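Local coordinates for putative Zn-dependent Alcohol Dehydrogenase (Rhodobacter sphaeroides, PDB 3IV6), which binds S-adenosylmethionine in a Rossmann-like domain and, despite its alcohol dehydrogenase name, is probably an S-adenosylmethionine-dependent methyltransferase, at residues A[10-16]-A[207-213]. Residues are numbered along the deposited sequence; the frame is centred on the assembly and turned at random.
Sequences KAEAWEL and WYRRRGK. With SAM (S-adenosylmethionine), chain E.
Trp-207 drives the edge of its indole into one face of Trp-14, a T-shaped stack in which the planes stand at 88° and the centroid of the Trp-207 five-membered ring lies 4.8 Å from that of the Trp-14 six-membered ring. The opposite face of Trp-14 lies against the ribose of S-adenosylmethionine, with CG 3.6 Å from O2' of the ligand. A broad, flat indole suits this place because it can serve the cofactor on one face and the helix 201-210 on the other. Trp-207 reaches in because its CG is anti to its own backbone N (chi1 -171°), which carries the ring across to Trp-14. Replacing Trp-14 by an alanine would probably leave the ribose without its flat wall and the Trp-207 edge without a face to press on.

Beside the rings the backbones come close at Ala-13, whose small methyl allows its CB to sit 3.6 Å from CB of Arg-210. The extended Arg-210 chain then runs past Glu-12, and NH1 makes a weak hydrogen bond to Glu-12 O (3.4 Å), which lies at the guanidinium edge, while Leu-16 lies over a guanidinium face. The stronger partner of Arg-210 is Glu-206, through NE. At the other end the long, extended chain of Lys-10 takes its NZ to Lys-213 O (2.7 Å), nearly in line with that carbonyl; the same NZ also forms a salt bridge to Glu-127, which probably offsets its charge, and a hydrogen bond to Arg-122 O. Gly-212, with positive phi, turns the chain out of the helix toward Lys-213.

The contact thus sets the N-terminal helix 11-15, which flanks the cofactor pocket near Phe-75 and Ser-55, against the C-terminal part of helix 201-210, just before strand 213-215 enters the small antiparallel sheet.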
ATOM      1  N   LYS A  10      -3.053  -1.253 -12.844  1.00 36.62           N
ATOM      2  CA  LYS A  10      -3.655  -1.193 -11.510  1.00 33.13           C
ATOM      3  C   LYS A  10      -4.077   0.236 -11.188  1.00 35.19           C
ATOM      4  O   LYS A  10      -5.073   0.439 -10.489  1.00 34.04           O
ATOM      5  CB  LYS A  10      -2.729  -1.727 -10.432  1.00 28.45           C
ATOM      6  CG  LYS A  10      -2.554  -3.210 -10.510  1.00 26.78           C
ATOM      7  CD  LYS A  10      -1.699  -3.741  -9.374  1.00 25.94           C
ATOM      8  CE  LYS A  10      -1.839  -5.238  -9.269  1.00 23.28           C
ATOM      9  NZ  LYS A  10      -1.218  -5.837  -8.066  1.00 21.15           N
ATOM     10  N   ALA A  11      -3.359   1.225 -11.718  1.00 31.08           N
ATOM     11  CA  ALA A  11      -3.751   2.601 -11.458  1.00 37.04           C
ATOM     12  C   ALA A  11      -5.215   2.851 -11.870  1.00 45.70           C
ATOM     13  O   ALA A  11      -5.921   3.629 -11.227  1.00 49.72           O
ATOM     14  CB  ALA A  11      -2.797   3.590 -12.111  1.00 34.76           C
ATOM     15  N   GLU A  12      -5.684   2.161 -12.907  1.00 42.48           N
ATOM     16  CA  GLU A  12      -7.099   2.229 -13.295  1.00 48.30           C
ATOM     17  C   GLU A  12      -8.057   1.904 -12.148  1.00 45.43           C
ATOM     18  O   GLU A  12      -9.142   2.471 -12.062  1.00 46.97           O
ATOM     19  CB  GLU A  12      -7.418   1.352 -14.533  1.00 52.63           C
ATOM     20  CG  GLU A  12      -7.148   2.040 -15.876  1.00 51.58           C
ATOM     21  CD  GLU A  12      -7.500   3.534 -15.838  1.00 70.52           C
ATOM     22  OE1 GLU A  12      -8.698   3.881 -15.993  1.00 66.49           O
ATOM     23  OE2 GLU A  12      -6.578   4.367 -15.645  1.00 71.53           O
ATOM     24  N   ALA A  13      -7.661   0.996 -11.268  1.00 42.09           N
ATOM     25  CA  ALA A  13      -8.501   0.646 -10.137  1.00 40.96           C
ATOM     26  C   ALA A  13      -8.725   1.855  -9.226  1.00 39.84           C
ATOM     27  O   ALA A  13      -9.732   1.956  -8.546  1.00 40.14           O
ATOM     28  CB  ALA A  13      -7.891  -0.516  -9.350  1.00 33.58           C
ATOM     29  N   TRP A  14      -7.797   2.789  -9.197  1.00 36.67           N
ATOM     30  CA  TRP A  14      -7.966   3.851  -8.212  1.00 40.54           C
ATOM     31  C   TRP A  14      -8.576   5.158  -8.774  1.00 42.51           C
ATOM     32  O   TRP A  14      -9.028   6.027  -8.021  1.00 45.93           O
ATOM     33  CB  TRP A  14      -6.671   4.054  -7.419  1.00 34.87           C
ATOM     34  CG  TRP A  14      -6.223   2.787  -6.753  1.00 33.14           C
ATOM     35  CD1 TRP A  14      -5.481   1.788  -7.313  1.00 34.68           C
ATOM     36  CD2 TRP A  14      -6.493   2.368  -5.402  1.00 33.60           C
ATOM     37  NE1 TRP A  14      -5.262   0.778  -6.400  1.00 28.09           N
ATOM     38  CE2 TRP A  14      -5.863   1.115  -5.221  1.00 33.89           C
ATOM     39  CE3 TRP A  14      -7.171   2.957  -4.321  1.00 36.42           C
ATOM     40  CZ2 TRP A  14      -5.911   0.423  -3.998  1.00 34.44           C
ATOM     41  CZ3 TRP A  14      -7.218   2.269  -3.116  1.00 36.36           C
ATOM     42  CH2 TRP A  14      -6.593   1.011  -2.964  1.00 34.27           C
ATOM     43  N   GLU A  15      -8.611   5.253 -10.098  1.00 42.47           N
ATOM     44  CA  GLU A  15      -9.432   6.220 -10.813  1.00 46.65           C
ATOM     45  C   GLU A  15     -10.901   6.064 -10.455  1.00 44.14           C
ATOM     46  O   GLU A  15     -11.662   7.032 -10.462  1.00 47.08           O
ATOM     47  CB  GLU A  15      -9.247   6.013 -12.309  1.00 48.94           C
ATOM     48  CG  GLU A  15      -7.810   6.171 -12.702  1.00 52.48           C
ATOM     49  CD  GLU A  15      -7.317   7.566 -12.408  1.00 52.69           C
ATOM     50  OE1 GLU A  15      -6.356   7.696 -11.618  1.00 48.91           O
ATOM     51  OE2 GLU A  15      -7.913   8.519 -12.966  1.00 51.49           O
ATOM     52  N   LEU A  16     -11.273   4.831 -10.138  1.00 43.00           N
ATOM     53  CA  LEU A  16     -12.608   4.474  -9.700  1.00 43.95           C
ATOM     54  C   LEU A  16     -12.984   4.985  -8.317  1.00 45.93           C
ATOM     55  O   LEU A  16     -14.165   5.231  -8.053  1.00 50.49           O
ATOM     56  CB  LEU A  16     -12.716   2.967  -9.663  1.00 43.93           C
ATOM     57  CG  LEU A  16     -13.738   2.374 -10.608  1.00 56.11           C
ATOM     58  CD1 LEU A  16     -13.958   0.963 -10.153  1.00 55.36           C
ATOM     59  CD2 LEU A  16     -15.023   3.176 -10.542  1.00 60.10           C
ATOM     60  N   TRP A 207     -13.436  -2.247  -8.839  1.00 44.23           N
ATOM     61  CA  TRP A 207     -12.191  -2.024  -8.113  1.00 36.83           C
ATOM     62  C   TRP A 207     -11.383  -3.313  -7.928  1.00 36.28           C
ATOM     63  O   TRP A 207     -10.181  -3.358  -8.167  1.00 33.69           O
ATOM     64  CB  TRP A 207     -12.590  -1.512  -6.764  1.00 42.46           C
ATOM     65  CG  TRP A 207     -11.507  -1.016  -5.910  1.00 39.24           C
ATOM     66  CD1 TRP A 207     -10.460  -0.232  -6.277  1.00 37.99           C
ATOM     67  CD2 TRP A 207     -11.389  -1.230  -4.514  1.00 33.71           C
ATOM     68  NE1 TRP A 207      -9.680   0.039  -5.186  1.00 35.75           N
ATOM     69  CE2 TRP A 207     -10.237  -0.561  -4.088  1.00 34.96           C
ATOM     70  CE3 TRP A 207     -12.151  -1.935  -3.578  1.00 42.33           C
ATOM     71  CZ2 TRP A 207      -9.824  -0.564  -2.765  1.00 36.43           C
ATOM     72  CZ3 TRP A 207     -11.736  -1.940  -2.253  1.00 42.21           C
ATOM     73  CH2 TRP A 207     -10.584  -1.264  -1.864  1.00 36.89           C
ATOM     74  N   TYR A 208     -12.053  -4.366  -7.487  1.00 33.34           N
ATOM     75  CA  TYR A 208     -11.382  -5.647  -7.332  1.00 36.21           C
ATOM     76  C   TYR A 208     -10.859  -6.197  -8.659  1.00 40.16           C
ATOM     77  O   TYR A 208      -9.729  -6.657  -8.725  1.00 39.47           O
ATOM     78  CB  TYR A 208     -12.290  -6.663  -6.613  1.00 37.24           C
ATOM     79  CG  TYR A 208     -12.041  -6.673  -5.124  1.00 44.98           C
ATOM     80  CD1 TYR A 208     -10.936  -7.340  -4.592  1.00 43.58           C
ATOM     81  CD2 TYR A 208     -12.863  -5.969  -4.245  1.00 46.99           C
ATOM     82  CE1 TYR A 208     -10.669  -7.334  -3.243  1.00 37.07           C
ATOM     83  CE2 TYR A 208     -12.593  -5.947  -2.868  1.00 41.91           C
ATOM     84  CZ  TYR A 208     -11.493  -6.638  -2.380  1.00 43.25           C
ATOM     85  OH  TYR A 208     -11.202  -6.641  -1.023  1.00 48.07           O
ATOM     86  N   ARG A 209     -11.687  -6.141  -9.697  1.00 39.79           N
ATOM     87  CA  ARG A 209     -11.323  -6.690 -10.998  1.00 42.48           C
ATOM     88  C   ARG A 209     -10.145  -5.934 -11.603  1.00 38.66           C
ATOM     89  O   ARG A 209      -9.293  -6.524 -12.269  1.00 37.27           O
ATOM     90  CB  ARG A 209     -12.519  -6.648 -11.951  1.00 47.57           C
ATOM     91  CG  ARG A 209     -13.531  -7.760 -11.725  1.00 49.31           C
ATOM     92  CD  ARG A 209     -14.859  -7.443 -12.393  1.00 55.88           C
ATOM     93  NE  ARG A 209     -14.679  -6.736 -13.658  1.00 69.46           N
ATOM     94  CZ  ARG A 209     -14.658  -7.328 -14.848  1.00 65.87           C
ATOM     95  NH1 ARG A 209     -14.806  -8.643 -14.940  1.00 67.61           N
ATOM     96  NH2 ARG A 209     -14.489  -6.606 -15.947  1.00 51.56           N
ATOM     97  N   ARG A 210     -10.103  -4.627 -11.368  1.00 38.06           N
ATOM     98  CA  ARG A 210      -9.047  -3.783 -11.916  1.00 38.79           C
ATOM     99  C   ARG A 210      -7.767  -3.898 -11.095  1.00 36.83           C
ATOM    100  O   ARG A 210      -6.708  -3.427 -11.510  1.00 41.51           O
ATOM    101  CB  ARG A 210      -9.504  -2.324 -11.976  1.00 40.13           C
ATOM    102  CG  ARG A 210     -10.749  -2.098 -12.817  1.00 40.10           C
ATOM    103  CD  ARG A 210     -10.943  -0.623 -13.131  1.00 46.24           C
ATOM    104  NE  ARG A 210     -12.019  -0.405 -14.094  1.00 53.38           N
ATOM    105  CZ  ARG A 210     -12.450   0.793 -14.474  1.00 58.13           C
ATOM    106  NH1 ARG A 210     -11.898   1.888 -13.971  1.00 55.86           N
ATOM    107  NH2 ARG A 210     -13.435   0.896 -15.355  1.00 56.28           N
ATOM    108  N   ARG A 211      -7.872  -4.528  -9.930  1.00 33.24           N
ATOM    109  CA  ARG A 211      -6.785  -4.527  -8.959  1.00 40.42           C
ATOM    110  C   ARG A 211      -5.743  -5.588  -9.296  1.00 37.58           C
ATOM    111  O   ARG A 211      -4.619  -5.551  -8.794  1.00 33.14           O
ATOM    112  CB  ARG A 211      -7.328  -4.754  -7.546  1.00 35.34           C
ATOM    113  CG  ARG A 211      -7.247  -3.532  -6.646  1.00 28.05           C
ATOM    114  CD  ARG A 211      -8.228  -3.634  -5.489  1.00 33.42           C
ATOM    115  NE  ARG A 211      -7.749  -4.532  -4.443  1.00 29.79           N
ATOM    116  CZ  ARG A 211      -8.208  -4.540  -3.196  1.00 29.02           C
ATOM    117  NH1 ARG A 211      -9.163  -3.694  -2.834  1.00 30.44           N
ATOM    118  NH2 ARG A 211      -7.713  -5.394  -2.311  1.00 32.70           N
ATOM    119  N   GLY A 212      -6.123  -6.534 -10.149  1.00 34.00           N
ATOM    120  CA  GLY A 212      -5.177  -7.481 -10.711  1.00 29.98           C
ATOM    121  C   GLY A 212      -4.893  -8.639  -9.776  1.00 31.73           C
ATOM    122  O   GLY A 212      -5.799  -9.165  -9.129  1.00 30.88           O
ATOM    123  N   LYS A 213      -3.627  -9.039  -9.704  1.00 35.52           N
ATOM    124  CA  LYS A 213      -3.189 -10.027  -8.725  1.00 33.44           C
ATOM    125  C   LYS A 213      -2.774  -9.360  -7.418  1.00 26.94           C
ATOM    126  O   LYS A 213      -2.242  -8.249  -7.417  1.00 28.82           O
ATOM    127  CB  LYS A 213      -2.031 -10.857  -9.282  1.00 31.41           C
ATOM    128  CG  LYS A 213      -2.413 -11.745 -10.455  1.00 37.28           C
ATOM    129  CD  LYS A 213      -1.198 -12.456 -11.028  1.00 40.34           C
ATOM    130  CE  LYS A 213      -1.605 -13.527 -12.026  1.00 41.02           C
ATOM    131  NZ  LYS A 213      -0.440 -14.338 -12.476  1.00 51.19           N
TER
HETATM  132  N   SAM E 301      -5.197   2.857   0.933  1.00 42.04           N
HETATM  133  CA  SAM E 301      -4.915   2.213   2.203  1.00 38.72           C
HETATM  134  C   SAM E 301      -4.553   3.230   3.264  1.00 30.22           C
HETATM  135  O   SAM E 301      -4.490   4.449   3.047  1.00 27.19           O
HETATM  136  OXT SAM E 301      -4.346   2.785   4.369  1.00 31.74           O
HETATM  137  CB  SAM E 301      -3.859   1.125   2.052  1.00 37.81           C
HETATM  138  CG  SAM E 301      -3.509   0.735   0.610  1.00 38.73           C
HETATM  139  SD  SAM E 301      -2.337   1.812  -0.278  1.00 56.25           S
HETATM  140  CE  SAM E 301      -2.079   3.196   0.868  1.00 34.75           C
HETATM  141  C5' SAM E 301      -3.328   2.447  -1.676  1.00 32.16           C
HETATM  142  C4' SAM E 301      -2.924   3.776  -2.304  1.00 32.85           C
HETATM  143  O4' SAM E 301      -1.646   3.653  -2.904  1.00 31.89           O
HETATM  144  C3' SAM E 301      -3.853   4.207  -3.425  1.00 36.31           C
HETATM  145  O3' SAM E 301      -3.951   5.610  -3.352  1.00 34.93           O
HETATM  146  C2' SAM E 301      -3.108   3.865  -4.699  1.00 34.20           C
HETATM  147  O2' SAM E 301      -3.364   4.800  -5.724  1.00 33.84           O
HETATM  148  C1' SAM E 301      -1.650   3.945  -4.281  1.00 27.21           C
HETATM  149  N9  SAM E 301      -0.829   2.953  -4.989  1.00 21.57           N
HETATM  150  C8  SAM E 301      -1.123   1.625  -5.154  1.00 23.23           C
HETATM  151  N7  SAM E 301      -0.133   1.045  -5.884  1.00 23.35           N
HETATM  152  C5  SAM E 301       0.805   1.982  -6.196  1.00 24.76           C
HETATM  153  C6  SAM E 301       2.013   1.922  -6.916  1.00 25.11           C
HETATM  154  N6  SAM E 301       2.464   0.797  -7.477  1.00 21.75           N
HETATM  155  N1  SAM E 301       2.739   3.078  -7.068  1.00 24.76           N
HETATM  156  C2  SAM E 301       2.259   4.263  -6.526  1.00 27.24           C
HETATM  157  N3  SAM E 301       1.090   4.332  -5.807  1.00 21.07           N
HETATM  158  C4  SAM E 301       0.366   3.200  -5.643  1.00 22.55           C
HETATM  159  O   HOH W   1      -3.755  -4.415  -6.215  1.00 30.50           O